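Local coordinates for protein CT_858 (Chlamydia trachomatis, PDB 3DOR) that probably cleaves proteins as a serine-type endopeptidase, secreted by the bacterium and known as CPAF, at residues 332-337 with 451-456; 276-281 with 325-330; 82-87 with 151-156; 164-169 with 182-187. All blocks are in the same frame, centred on the assembly; numbering follows the deposited sequence.

Interaction 1 (332-337 with 451-456)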
loop_
_atom_site.group_PDB
_atom_site.type_symbol
_atom_site.label_atom_id
_atom_site.label_comp_id
_atom_site.label_asym_id
_atom_site.label_seq_id
_atom_site.Cartn_x
_atom_site.Cartn_y
_atom_site.Cartn_z
ATOM N N GLU B 332 -8.189 6.770 43.922
ATOM C CA GLU B 332 -7.536 5.738 44.741
ATOM C C GLU B 332 -7.289 4.454 43.934
ATOM O O GLU B 332 -6.476 3.620 44.310
ATOM C CB GLU B 332 -8.398 5.381 45.964
ATOM C CG GLU B 332 -8.525 6.481 47.015
ATOM C CD GLU B 332 -9.573 6.148 48.073
ATOM O OE1 GLU B 332 -9.385 5.165 48.826
ATOM O OE2 GLU B 332 -10.592 6.864 48.150
ATOM N N ALA B 333 -8.033 4.279 42.855
ATOM C CA ALA B 333 -7.889 3.103 42.000
ATOM C C ALA B 333 -8.459 3.489 40.646
ATOM O O ALA B 333 -9.125 4.513 40.531
ATOM C CB ALA B 333 -8.647 1.909 42.581
ATOM N N LEU B 334 -8.212 2.664 39.635
ATOM C CA LEU B 334 -8.666 2.963 38.289
ATOM C C LEU B 334 -9.257 1.738 37.594
ATOM O O LEU B 334 -8.644 0.668 37.572
ATOM C CB LEU B 334 -7.475 3.457 37.463
ATOM C CG LEU B 334 -7.585 4.314 36.188
ATOM C CD1 LEU B 334 -6.569 3.789 35.194
ATOM C CD2 LEU B 334 -8.970 4.316 35.586
ATOM N N ILE B 335 -10.442 1.906 37.022
ATOM C CA ILE B 335 -11.070 0.835 36.271
ATOM C C ILE B 335 -10.891 1.173 34.794
ATOM O O ILE B 335 -11.229 2.278 34.354
ATOM C CB ILE B 335 -12.576 0.722 36.565
ATOM C CG1 ILE B 335 -12.798 0.297 38.025
ATOM C CG2 ILE B 335 -13.210 -0.302 35.618
ATOM C CD1 ILE B 335 -14.251 0.337 38.447
ATOM N N ILE B 336 -10.339 0.233 34.033
ATOM C CA ILE B 336 -10.140 0.431 32.603
ATOM C C ILE B 336 -11.040 -0.539 31.845
ATOM O O ILE B 336 -10.867 -1.764 31.939
ATOM C CB ILE B 336 -8.662 0.180 32.203
ATOM C CG1 ILE B 336 -7.764 1.252 32.828
ATOM C CG2 ILE B 336 -8.513 0.175 30.672
ATOM C CD1 ILE B 336 -6.291 1.070 32.512
ATOM N N ASP B 337 -12.014 -0.003 31.117
ATOM C CA ASP B 337 -12.904 -0.849 30.340
ATOM C C ASP B 337 -12.244 -1.028 28.980
ATOM O O ASP B 337 -12.129 -0.081 28.209
ATOM C CB ASP B 337 -14.274 -0.191 30.164
ATOM C CG ASP B 337 -15.155 -0.940 29.168
ATOM O OD1 ASP B 337 -16.180 -0.371 28.740
ATOM O OD2 ASP B 337 -14.817 -2.098 28.818
ATOM N N VAL B 451 4.124 10.953 33.161
ATOM C CA VAL B 451 2.905 10.434 33.761
ATOM C C VAL B 451 2.957 8.931 33.969
ATOM O O VAL B 451 3.164 8.155 33.030
ATOM C CB VAL B 451 1.639 10.854 32.933
ATOM C CG1 VAL B 451 2.016 11.927 31.923
ATOM C CG2 VAL B 451 1.003 9.667 32.257
ATOM N N GLN B 452 2.778 8.536 35.227
ATOM C CA GLN B 452 2.817 7.138 35.637
ATOM C C GLN B 452 1.728 6.833 36.666
ATOM O O GLN B 452 1.862 7.209 37.827
ATOM C CB GLN B 452 4.171 6.810 36.291
ATOM C CG GLN B 452 5.420 7.071 35.452
ATOM C CD GLN B 452 6.693 6.993 36.289
ATOM O OE1 GLN B 452 6.675 6.476 37.405
ATOM N NE2 GLN B 452 7.802 7.495 35.749
ATOM N N TYR B 453 0.656 6.158 36.276
ATOM C CA TYR B 453 -0.356 5.825 37.270
ATOM C C TYR B 453 0.224 4.655 38.073
ATOM O O TYR B 453 0.604 3.632 37.497
ATOM C CB TYR B 453 -1.659 5.413 36.602
ATOM C CG TYR B 453 -2.819 5.332 37.574
ATOM C CD1 TYR B 453 -3.358 6.485 38.142
ATOM C CD2 TYR B 453 -3.377 4.102 37.928
ATOM C CE1 TYR B 453 -4.420 6.419 39.037
ATOM C CE2 TYR B 453 -4.440 4.027 38.823
ATOM C CZ TYR B 453 -4.954 5.190 39.370
ATOM O OH TYR B 453 -6.009 5.128 40.245
ATOM N N SER B 454 0.296 4.798 39.393
ATOM C CA SER B 454 0.874 3.747 40.225
ATOM C C SER B 454 -0.078 3.155 41.245
ATOM O O SER B 454 0.346 2.415 42.118
ATOM C CB SER B 454 2.121 4.273 40.954
ATOM O OG SER B 454 1.804 5.402 41.763
ATOM N N LYS B 455 -1.360 3.483 41.151
ATOM C CA LYS B 455 -2.327 2.940 42.089
ATOM C C LYS B 455 -2.965 1.681 41.509
ATOM O O LYS B 455 -2.710 1.333 40.369
ATOM C CB LYS B 455 -3.372 4.005 42.416
ATOM C CG LYS B 455 -2.714 5.209 43.051
ATOM C CD LYS B 455 -3.655 6.335 43.349
ATOM C CE LYS B 455 -2.845 7.578 43.736
ATOM N NZ LYS B 455 -3.685 8.616 44.362
ATOM N N PRO B 456 -3.791 0.977 42.295
ATOM C CA PRO B 456 -4.401 -0.234 41.740
ATOM C C PRO B 456 -5.252 -0.031 40.491
ATOM O O PRO B 456 -5.899 0.998 40.309
ATOM C CB PRO B 456 -5.169 -0.832 42.929
ATOM C CG PRO B 456 -5.254 0.289 43.932
ATOM C CD PRO B 456 -3.991 1.060 43.752
#
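Tyr453 lays its phenol ring against the backbone end of Leu334, and this is the tight part of the contact. Leu334 CB sits 3.4 Å from Tyr453 CE2, and Leu334 CD1 stands over one face, toward its rim, while the opposite face is backed by the amide N of Lys455. The tyrosine reaches there because its CG is anti to the backbone N (chi1 -168°), which brings Tyr453 OH to 3.0 Å from Ala333 C. That hydroxyl also lies 3.2 Å from Ala333 O, but the angle is poor for a hydrogen bond. Leu334 N donates instead to Pro456 O, at 2.9 Å and with 146° at the hydrogen.

Toward solvent the fit slackens. Pro456 CG lies 4.0 Å from Ala333 CB, and Lys455 runs out extended past Glu332 O, its ammonium going to the carbonyls of Ser328 and Thr331. The Glu332 carboxylate is bonded to His291 ND1 and to the backbone N of Lys292. The contact sits where strands 333-337 and 457-461 begin to pair in parallel in the central sheet of the S41 peptidase region. Its chemistry implies that directional polar grip comes from one backbone bond, with the aromatic ring supplying close apolar cover.

Interaction 2 (276-281 with 325-330)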
loop_
_atom_site.group_PDB
_atom_site.type_symbol
_atom_site.label_atom_id
_atom_site.label_comp_id
_atom_site.label_asym_id
_atom_site.label_seq_id
_atom_site.Cartn_x
_atom_site.Cartn_y
_atom_site.Cartn_z
ATOM N N PHE B 276 -11.688 10.404 24.723
ATOM C CA PHE B 276 -11.921 9.242 25.579
ATOM C C PHE B 276 -13.077 9.402 26.556
ATOM O O PHE B 276 -13.329 10.493 27.070
ATOM C CB PHE B 276 -10.688 8.929 26.450
ATOM C CG PHE B 276 -9.470 8.504 25.688
ATOM C CD1 PHE B 276 -8.558 9.443 25.227
ATOM C CD2 PHE B 276 -9.212 7.154 25.472
ATOM C CE1 PHE B 276 -7.388 9.040 24.556
ATOM C CE2 PHE B 276 -8.051 6.739 24.805
ATOM C CZ PHE B 276 -7.137 7.683 24.347
ATOM N N ARG B 277 -13.771 8.307 26.833
ATOM C CA ARG B 277 -14.815 8.355 27.842
ATOM C C ARG B 277 -14.025 8.120 29.136
ATOM O O ARG B 277 -13.385 7.078 29.310
ATOM C CB ARG B 277 -15.844 7.231 27.668
ATOM C CG ARG B 277 -16.854 7.205 28.815
ATOM C CD ARG B 277 -17.971 6.187 28.637
ATOM N NE ARG B 277 -18.901 6.256 29.761
ATOM C CZ ARG B 277 -19.793 5.321 30.062
ATOM N NH1 ARG B 277 -19.892 4.226 29.323
ATOM N NH2 ARG B 277 -20.575 5.471 31.118
ATOM N N ALA B 278 -14.051 9.090 30.037
ATOM C CA ALA B 278 -13.319 8.955 31.278
ATOM C C ALA B 278 -13.944 9.832 32.345
ATOM O O ALA B 278 -14.345 10.970 32.072
ATOM C CB ALA B 278 -11.859 9.348 31.060
ATOM N N TYR B 279 -14.026 9.304 33.558
ATOM C CA TYR B 279 -14.610 10.060 34.642
ATOM C C TYR B 279 -14.168 9.517 35.982
ATOM O O TYR B 279 -13.426 8.535 36.060
ATOM C CB TYR B 279 -16.145 10.033 34.532
ATOM C CG TYR B 279 -16.765 8.655 34.657
ATOM C CD1 TYR B 279 -17.045 8.109 35.905
ATOM C CD2 TYR B 279 -17.046 7.886 33.521
ATOM C CE1 TYR B 279 -17.587 6.833 36.033
ATOM C CE2 TYR B 279 -17.590 6.603 33.637
ATOM C CZ TYR B 279 -17.854 6.087 34.897
ATOM O OH TYR B 279 -18.367 4.819 35.033
ATOM N N ILE B 280 -14.612 10.184 37.036
ATOM C CA ILE B 280 -14.303 9.784 38.394
ATOM C C ILE B 280 -15.636 9.718 39.115
ATOM O O ILE B 280 -16.438 10.638 38.990
ATOM C CB ILE B 280 -13.419 10.822 39.108
ATOM C CG1 ILE B 280 -12.078 10.965 38.390
ATOM C CG2 ILE B 280 -13.186 10.400 40.541
ATOM C CD1 ILE B 280 -11.130 11.955 39.067
ATOM N N SER B 281 -15.878 8.626 39.835
ATOM C CA SER B 281 -17.107 8.447 40.606
ATOM C C SER B 281 -16.712 7.959 41.987
ATOM O O SER B 281 -15.547 7.674 42.231
ATOM C CB SER B 281 -18.023 7.397 39.972
ATOM O OG SER B 281 -18.485 7.811 38.703
ATOM N N GLN B 325 -2.933 11.925 34.458
ATOM C CA GLN B 325 -2.421 12.865 35.452
ATOM C C GLN B 325 -3.558 13.252 36.396
ATOM O O GLN B 325 -3.364 13.346 37.598
ATOM C CB GLN B 325 -1.834 14.112 34.784
ATOM C CG GLN B 325 -0.396 13.936 34.340
ATOM C CD GLN B 325 0.158 15.166 33.630
ATOM O OE1 GLN B 325 -0.405 15.628 32.627
ATOM N NE2 GLN B 325 1.269 15.698 34.140
ATOM N N VAL B 326 -4.749 13.473 35.856
ATOM C CA VAL B 326 -5.890 13.805 36.699
ATOM C C VAL B 326 -6.191 12.638 37.643
ATOM O O VAL B 326 -6.455 12.842 38.825
ATOM C CB VAL B 326 -7.147 14.100 35.857
ATOM C CG1 VAL B 326 -8.399 14.115 36.759
ATOM C CG2 VAL B 326 -6.988 15.449 35.153
ATOM N N PHE B 327 -6.150 11.415 37.121
ATOM C CA PHE B 327 -6.435 10.231 37.943
ATOM C C PHE B 327 -5.400 10.050 39.050
ATOM O O PHE B 327 -5.743 9.692 40.172
ATOM C CB PHE B 327 -6.462 8.948 37.085
ATOM C CG PHE B 327 -7.692 8.797 36.218
ATOM C CD1 PHE B 327 -7.653 8.011 35.073
ATOM C CD2 PHE B 327 -8.895 9.382 36.572
ATOM C CE1 PHE B 327 -8.803 7.810 34.299
ATOM C CE2 PHE B 327 -10.041 9.186 35.805
ATOM C CZ PHE B 327 -9.996 8.401 34.672
ATOM N N SER B 328 -4.130 10.288 38.735
ATOM C CA SER B 328 -3.068 10.123 39.727
ATOM C C SER B 328 -3.231 11.001 40.961
ATOM O O SER B 328 -2.785 10.637 42.043
ATOM C CB SER B 328 -1.696 10.402 39.105
ATOM O OG SER B 328 -1.378 9.441 38.124
ATOM N N SER B 329 -3.879 12.148 40.809
ATOM C CA SER B 329 -4.046 13.054 41.938
ATOM C C SER B 329 -5.458 13.146 42.505
ATOM O O SER B 329 -5.689 13.845 43.487
ATOM C CB SER B 329 -3.593 14.463 41.534
ATOM O OG SER B 329 -2.210 14.486 41.242
ATOM N N ASN B 330 -6.410 12.445 41.912
ATOM C CA ASN B 330 -7.782 12.556 42.385
ATOM C C ASN B 330 -8.496 11.232 42.469
ATOM O O ASN B 330 -9.726 11.186 42.440
ATOM C CB ASN B 330 -8.548 13.468 41.441
ATOM C CG ASN B 330 -7.981 14.859 41.413
ATOM O OD1 ASN B 330 -8.311 15.686 42.262
ATOM N ND2 ASN B 330 -7.098 15.124 40.451
#
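The Phe327 ring meets the strand with its rim: Ile280 CG1 lies in the ring plane at the edge, 3.7 Å from Phe327 CE2, while Tyr279 O and Ala278 CB approach obliquely. Leu296, Leu334 and Tyr453 also touch this side chain. The motif is a helix laid on a mixed sheet, within the S41 peptidase fold of the ClpP/crotonase type; helix 316-330 is the connection of a beta-alpha-beta crossover between strands 290-297 and 333-337. Its segment 325-330 runs almost parallel to strand 278-281, at 9° and with the axes 10.0 Å apart, a spacing that side chains must fill.

Phe327 and Ile280 fill it together. With CG beside the backbone N (chi1 -74°), the phenylalanine ring is carried toward the strand, where Phe327 CE2 comes to 3.5 Å from Tyr279 O and Phe327 CZ to 4.2 Å from Ala278 CB. Ile280 slides past it in the opposite direction and reaches the backbone of Asn330, with Ile280 CD1 3.7 Å from Asn330 O, as well as Val326 CG1. Tyr279 points away, to the other side of the sheet, where its ring meets Phe295 and its hydroxyl bonds to Ile265 N. Asn330 ND2 donates back to Val326 O at 2.9 Å, on a lone pair in the carbonyl plane, nearly straight at 168°.

Interaction 3 (82-87 with 151-156)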
loop_
_atom_site.group_PDB
_atom_site.type_symbol
_atom_site.label_atom_id
_atom_site.label_comp_id
_atom_site.label_asym_id
_atom_site.label_seq_id
_atom_site.Cartn_x
_atom_site.Cartn_y
_atom_site.Cartn_z
ATOM N N GLU B 82 -22.876 -6.724 -2.546
ATOM C CA GLU B 82 -24.114 -7.352 -2.095
ATOM C C GLU B 82 -24.106 -7.548 -0.576
ATOM O O GLU B 82 -23.111 -8.009 -0.012
ATOM C CB GLU B 82 -24.302 -8.705 -2.775
ATOM C CG GLU B 82 -25.554 -9.425 -2.323
ATOM C CD GLU B 82 -25.736 -10.745 -3.027
ATOM O OE1 GLU B 82 -24.739 -11.488 -3.149
ATOM O OE2 GLU B 82 -26.870 -11.042 -3.449
ATOM N N SER B 83 -25.208 -7.203 0.082
ATOM C CA SER B 83 -25.285 -7.363 1.528
ATOM C C SER B 83 -26.715 -7.418 2.054
ATOM O O SER B 83 -27.657 -6.973 1.393
ATOM C CB SER B 83 -24.544 -6.219 2.224
ATOM O OG SER B 83 -25.259 -5.000 2.103
ATOM N N ALA B 84 -26.862 -7.962 3.256
ATOM C CA ALA B 84 -28.159 -8.085 3.916
ATOM C C ALA B 84 -27.968 -7.632 5.357
ATOM O O ALA B 84 -26.985 -7.993 5.991
ATOM C CB ALA B 84 -28.632 -9.529 3.874
ATOM N N TYR B 85 -28.906 -6.848 5.872
ATOM C CA TYR B 85 -28.793 -6.332 7.229
ATOM C C TYR B 85 -30.134 -6.168 7.929
ATOM O O TYR B 85 -31.094 -5.710 7.318
ATOM C CB TYR B 85 -28.102 -4.965 7.187
ATOM C CG TYR B 85 -27.993 -4.266 8.527
ATOM C CD1 TYR B 85 -27.034 -4.655 9.463
ATOM C CD2 TYR B 85 -28.837 -3.200 8.848
ATOM C CE1 TYR B 85 -26.915 -4.000 10.690
ATOM C CE2 TYR B 85 -28.730 -2.535 10.069
ATOM C CZ TYR B 85 -27.765 -2.942 10.986
ATOM O OH TYR B 85 -27.650 -2.295 12.193
ATOM N N LEU B 86 -30.185 -6.548 9.205
ATOM C CA LEU B 86 -31.378 -6.390 10.035
ATOM C C LEU B 86 -30.955 -5.510 11.213
ATOM O O LEU B 86 -29.983 -5.815 11.901
ATOM C CB LEU B 86 -31.892 -7.745 10.518
ATOM C CG LEU B 86 -32.522 -8.567 9.382
ATOM C CD1 LEU B 86 -32.946 -9.946 9.873
ATOM C CD2 LEU B 86 -33.715 -7.790 8.829
ATOM N N PRO B 87 -31.685 -4.407 11.461
ATOM C CA PRO B 87 -31.432 -3.429 12.528
ATOM C C PRO B 87 -31.609 -3.851 13.989
ATOM O O PRO B 87 -32.282 -3.163 14.764
ATOM C CB PRO B 87 -32.361 -2.284 12.155
ATOM C CG PRO B 87 -33.562 -3.020 11.650
ATOM C CD PRO B 87 -32.954 -4.102 10.771
ATOM N N PHE B 151 -27.080 -10.918 11.932
ATOM C CA PHE B 151 -27.911 -9.937 11.238
ATOM C C PHE B 151 -27.145 -9.062 10.246
ATOM O O PHE B 151 -27.618 -7.996 9.856
ATOM C CB PHE B 151 -28.633 -9.056 12.259
ATOM C CG PHE B 151 -29.667 -9.791 13.072
ATOM C CD1 PHE B 151 -29.808 -9.538 14.428
ATOM C CD2 PHE B 151 -30.517 -10.715 12.477
ATOM C CE1 PHE B 151 -30.784 -10.196 15.183
ATOM C CE2 PHE B 151 -31.496 -11.380 13.224
ATOM C CZ PHE B 151 -31.628 -11.117 14.578
ATOM N N SER B 152 -25.974 -9.517 9.817
ATOM C CA SER B 152 -25.177 -8.743 8.866
ATOM C C SER B 152 -24.397 -9.678 7.947
ATOM O O SER B 152 -23.351 -10.208 8.327
ATOM C CB SER B 152 -24.215 -7.817 9.628
ATOM O OG SER B 152 -23.589 -6.907 8.747
ATOM N N ARG B 153 -24.921 -9.889 6.739
ATOM C CA ARG B 153 -24.292 -10.776 5.762
ATOM C C ARG B 153 -23.683 -9.930 4.655
ATOM O O ARG B 153 -24.341 -9.051 4.102
ATOM C CB ARG B 153 -25.328 -11.736 5.178
ATOM C CG ARG B 153 -26.165 -12.449 6.223
ATOM C CD ARG B 153 -25.331 -13.373 7.097
ATOM N NE ARG B 153 -26.124 -13.857 8.220
ATOM C CZ ARG B 153 -27.095 -14.763 8.129
ATOM N NH1 ARG B 153 -27.393 -15.315 6.962
ATOM N NH2 ARG B 153 -27.811 -15.074 9.201
ATOM N N MET B 154 -22.431 -10.209 4.314
ATOM C CA MET B 154 -21.746 -9.415 3.308
ATOM C C MET B 154 -20.960 -10.238 2.305
ATOM O O MET B 154 -20.082 -11.008 2.683
ATOM C CB MET B 154 -20.807 -8.435 4.011
ATOM C CG MET B 154 -21.531 -7.417 4.881
ATOM S SD MET B 154 -20.445 -6.587 6.054
ATOM C CE MET B 154 -19.515 -5.564 4.942
ATOM N N ALA B 155 -21.273 -10.072 1.025
ATOM C CA ALA B 155 -20.549 -10.807 -0.003
ATOM C C ALA B 155 -19.094 -10.344 0.036
ATOM O O ALA B 155 -18.207 -11.057 -0.420
ATOM C CB ALA B 155 -21.149 -10.542 -1.394
ATOM N N SER B 156 -18.857 -9.150 0.583
ATOM C CA SER B 156 -17.501 -8.611 0.673
ATOM C C SER B 156 -16.651 -9.481 1.591
ATOM O O SER B 156 -15.424 -9.442 1.539
ATOM C CB SER B 156 -17.513 -7.162 1.202
ATOM O OG SER B 156 -17.963 -7.086 2.549
HETATM O O HOH W 1 -20.592 -6.913 0.439
HETATM O O HOH W 2 -24.675 -6.315 6.148
#
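Leu86 and Phe151 cross at a slant, with Leu86 CD1 3.6 Å from Phe151 CD2 and Leu86 CB also set against the ring. Both side chains belong to the buried end of the contact, where Val182, Trp184 and Leu168 close round them.

Tyr85 and Ser152 point to the sheet face that also carries Ser83 and Met154. Ser152 OG comes near the ring plane at the tyrosine's edge, while Tyr85 CD1 is 3.4 Å from Phe151 O. On the other face Ala84 CB meets Arg153 CB at 4.2 Å; the arginine then bends at chi2, and its guanidinium turns to Thr149 O and Leu150 O at the end of helix 140-150.

Between these faces runs an antiparallel ladder of the PDZ domain, its strands 177° apart. Ala84 and Arg153 form the hydrogen-bonded pair, with both N-to-O bonds at 2.9 Å. Flanking bonds run from Leu86 N to Phe151 O and from Ala155 N to Glu82 O, both 3.0 Å long. One water joins Ala84 O to Ser152 OG; another donates to Glu82 O and accepts from Ser156 N, each of these two bonds 2.8 Å long.

Interaction 4 (164-169 with 182-187). With SO4 (sulfate ion), chain L.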
loop_
_atom_site.group_PDB
_atom_site.type_symbol
_atom_site.label_atom_id
_atom_site.label_comp_id
_atom_site.label_asym_id
_atom_site.label_seq_id
_atom_site.Cartn_x
_atom_site.Cartn_y
_atom_site.Cartn_z
ATOM N N GLY B 164 -35.306 -10.891 1.335
ATOM C CA GLY B 164 -36.704 -11.180 1.555
ATOM C C GLY B 164 -37.055 -11.169 3.026
ATOM O O GLY B 164 -36.255 -10.755 3.871
ATOM N N ARG B 165 -38.256 -11.637 3.340
ATOM C CA ARG B 165 -38.702 -11.658 4.718
ATOM C C ARG B 165 -38.264 -12.917 5.433
ATOM O O ARG B 165 -38.064 -13.961 4.816
ATOM C CB ARG B 165 -40.223 -11.520 4.777
ATOM C CG ARG B 165 -40.720 -10.161 4.319
ATOM C CD ARG B 165 -42.235 -10.115 4.271
ATOM N NE ARG B 165 -42.768 -11.026 3.262
ATOM C CZ ARG B 165 -44.062 -11.288 3.104
ATOM N NH1 ARG B 165 -44.958 -10.709 3.896
ATOM N NH2 ARG B 165 -44.456 -12.124 2.155
ATOM N N THR B 166 -38.106 -12.798 6.746
ATOM C CA THR B 166 -37.707 -13.913 7.586
ATOM C C THR B 166 -38.428 -13.724 8.916
ATOM O O THR B 166 -38.696 -12.598 9.327
ATOM C CB THR B 166 -36.167 -13.936 7.795
ATOM O OG1 THR B 166 -35.799 -15.127 8.498
ATOM C CG2 THR B 166 -35.704 -12.709 8.577
ATOM N N THR B 167 -38.753 -14.818 9.589
ATOM C CA THR B 167 -39.467 -14.709 10.848
ATOM C C THR B 167 -38.586 -14.938 12.060
ATOM O O THR B 167 -37.839 -15.909 12.130
ATOM C CB THR B 167 -40.643 -15.695 10.895
ATOM O OG1 THR B 167 -41.546 -15.396 9.826
ATOM C CG2 THR B 167 -41.387 -15.586 12.215
ATOM N N LEU B 168 -38.689 -14.029 13.021
ATOM C CA LEU B 168 -37.914 -14.130 14.245
ATOM C C LEU B 168 -38.857 -14.547 15.364
ATOM O O LEU B 168 -39.821 -13.841 15.657
ATOM C CB LEU B 168 -37.285 -12.778 14.587
ATOM C CG LEU B 168 -36.440 -12.100 13.506
ATOM C CD1 LEU B 168 -35.932 -10.766 14.029
ATOM C CD2 LEU B 168 -35.279 -12.994 13.118
ATOM N N LYS B 169 -38.605 -15.703 15.970
ATOM C CA LYS B 169 -39.450 -16.135 17.069
ATOM C C LYS B 169 -38.788 -15.662 18.357
ATOM O O LYS B 169 -37.635 -15.991 18.635
ATOM C CB LYS B 169 -39.607 -17.654 17.101
ATOM C CG LYS B 169 -40.619 -18.103 18.148
ATOM C CD LYS B 169 -40.751 -19.625 18.220
ATOM C CE LYS B 169 -41.838 -20.024 19.212
ATOM N NZ LYS B 169 -42.073 -21.497 19.252
ATOM N N VAL B 182 -39.903 -10.108 9.699
ATOM C CA VAL B 182 -39.051 -8.980 9.377
ATOM C C VAL B 182 -38.473 -9.104 7.963
ATOM O O VAL B 182 -38.397 -10.202 7.410
ATOM C CB VAL B 182 -37.921 -8.879 10.434
ATOM C CG1 VAL B 182 -36.664 -8.325 9.822
ATOM C CG2 VAL B 182 -38.379 -7.993 11.583
ATOM N N LYS B 183 -38.074 -7.979 7.377
ATOM C CA LYS B 183 -37.506 -8.004 6.033
ATOM C C LYS B 183 -36.050 -7.547 5.973
ATOM O O LYS B 183 -35.713 -6.452 6.429
ATOM C CB LYS B 183 -38.326 -7.132 5.080
ATOM C CG LYS B 183 -37.785 -7.162 3.663
ATOM C CD LYS B 183 -38.505 -6.198 2.736
ATOM C CE LYS B 183 -38.012 -6.379 1.300
ATOM N NZ LYS B 183 -38.549 -5.346 0.369
ATOM N N TRP B 184 -35.193 -8.386 5.400
ATOM C CA TRP B 184 -33.786 -8.042 5.259
ATOM C C TRP B 184 -33.621 -6.749 4.477
ATOM O O TRP B 184 -34.334 -6.496 3.499
ATOM C CB TRP B 184 -33.016 -9.126 4.498
ATOM C CG TRP B 184 -32.676 -10.362 5.267
ATOM C CD1 TRP B 184 -33.285 -11.575 5.172
ATOM C CD2 TRP B 184 -31.620 -10.515 6.226
ATOM N NE1 TRP B 184 -32.675 -12.477 6.007
ATOM C CE2 TRP B 184 -31.649 -11.853 6.667
ATOM C CE3 TRP B 184 -30.648 -9.651 6.749
ATOM C CZ2 TRP B 184 -30.747 -12.354 7.612
ATOM C CZ3 TRP B 184 -29.747 -10.145 7.685
ATOM C CH2 TRP B 184 -29.804 -11.487 8.107
ATOM N N ARG B 185 -32.677 -5.928 4.916
ATOM C CA ARG B 185 -32.361 -4.695 4.218
ATOM C C ARG B 185 -31.307 -5.203 3.235
ATOM O O ARG B 185 -30.178 -5.505 3.625
ATOM C CB ARG B 185 -31.770 -3.673 5.186
ATOM C CG ARG B 185 -32.623 -2.428 5.330
ATOM C CD ARG B 185 -33.279 -2.291 6.694
ATOM N NE ARG B 185 -32.735 -1.134 7.398
ATOM C CZ ARG B 185 -33.268 -0.584 8.485
ATOM N NH1 ARG B 185 -34.378 -1.077 9.012
ATOM N NH2 ARG B 185 -32.678 0.456 9.056
ATOM N N TYR B 186 -31.690 -5.307 1.966
ATOM C CA TYR B 186 -30.825 -5.854 0.928
ATOM C C TYR B 186 -30.220 -4.871 -0.070
ATOM O O TYR B 186 -30.868 -3.930 -0.527
ATOM C CB TYR B 186 -31.611 -6.933 0.169
ATOM C CG TYR B 186 -30.840 -7.692 -0.890
ATOM C CD1 TYR B 186 -29.883 -8.638 -0.540
ATOM C CD2 TYR B 186 -31.089 -7.480 -2.246
ATOM C CE1 TYR B 186 -29.192 -9.361 -1.512
ATOM C CE2 TYR B 186 -30.405 -8.196 -3.230
ATOM C CZ TYR B 186 -29.457 -9.136 -2.857
ATOM O OH TYR B 186 -28.773 -9.850 -3.823
ATOM N N VAL B 187 -28.956 -5.108 -0.394
ATOM C CA VAL B 187 -28.231 -4.303 -1.365
ATOM C C VAL B 187 -27.783 -5.302 -2.430
ATOM O O VAL B 187 -27.008 -6.218 -2.142
ATOM C CB VAL B 187 -26.990 -3.614 -0.731
ATOM C CG1 VAL B 187 -26.128 -2.982 -1.813
ATOM C CG2 VAL B 187 -27.435 -2.540 0.259
HETATM S S SO4 L . -37.902 -1.837 7.392
HETATM O O1 SO4 L . -39.286 -1.633 7.996
HETATM O O2 SO4 L . -37.615 -0.701 6.436
HETATM O O3 SO4 L . -36.827 -1.842 8.461
HETATM O O4 SO4 L . -37.920 -3.192 6.701
#
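Val182 O receives the shortest bond between the two segments: Thr166 N donates to it at 2.7 Å, nearly along the C=O axis and with 162° at the hydrogen. Arg165 CA also leans on this oxygen, 3.1 Å away, as a CH...O contact. Val182 N returns a bond to Thr166 O at 2.8 Å, making Thr166 and Val182 the hydrogen-bonded pair of the antiparallel hairpin 165-171/177-187 in the PDZ domain.

At the hairpin's open end Trp184 N donates to Gly164 O at 3.0 Å, tilted 33° from the carbonyl plane. The same oxygen lies at the indole edge, 3.3 Å from Trp184 CD1. Gly164 itself has a positive phi, a backbone shape that glycine adopts readily. Thr166 keeps OG1 anti to the backbone N (chi1 -174°), where Asp120 OD2 bonds to it; this turns CG2 to the indole, 4.0 Å from Trp184 NE1.

Across the face of Arg165 and Lys183 the touch is aliphatic, Arg165 CG to Lys183 CB at 3.9 Å, and the charged ends diverge. Beyond, Arg185 NH1 makes a weak bond to a sulfate, probably from the crystallisation liquor. The chemistry implies a hairpin held by well-formed main-chain bonds, with a threonine-tryptophan contact on its buried face and a poorly angled arginine-sulfate bond outside.

In the fold
The four contacts form two pairs. Interactions 1 and 2, with centres 9 Å apart, serve one mixed sheet, and helix 316-330, part of interaction 2, packs on interaction 1: Leu334 CD2 meets Phe327 CE1 at 3.7 Å, and Tyr453 CD1 lies 3.6 Å from Ser328 OG. Interactions 3 and 4, 11 Å between centres, join neighbouring strands of the PDZ sheet, where Tyr85 O lies 2.9 Å from Arg185 N, a probable hydrogen bond, and Leu86 CD2 packs on Val182 CG1. Between the pairs there is no touch: interactions 1 and 3 have centres about 40 Å apart and nearest atoms about 20 Å apart. The sulfate at Arg185 belongs to interaction 4, on the PDZ side.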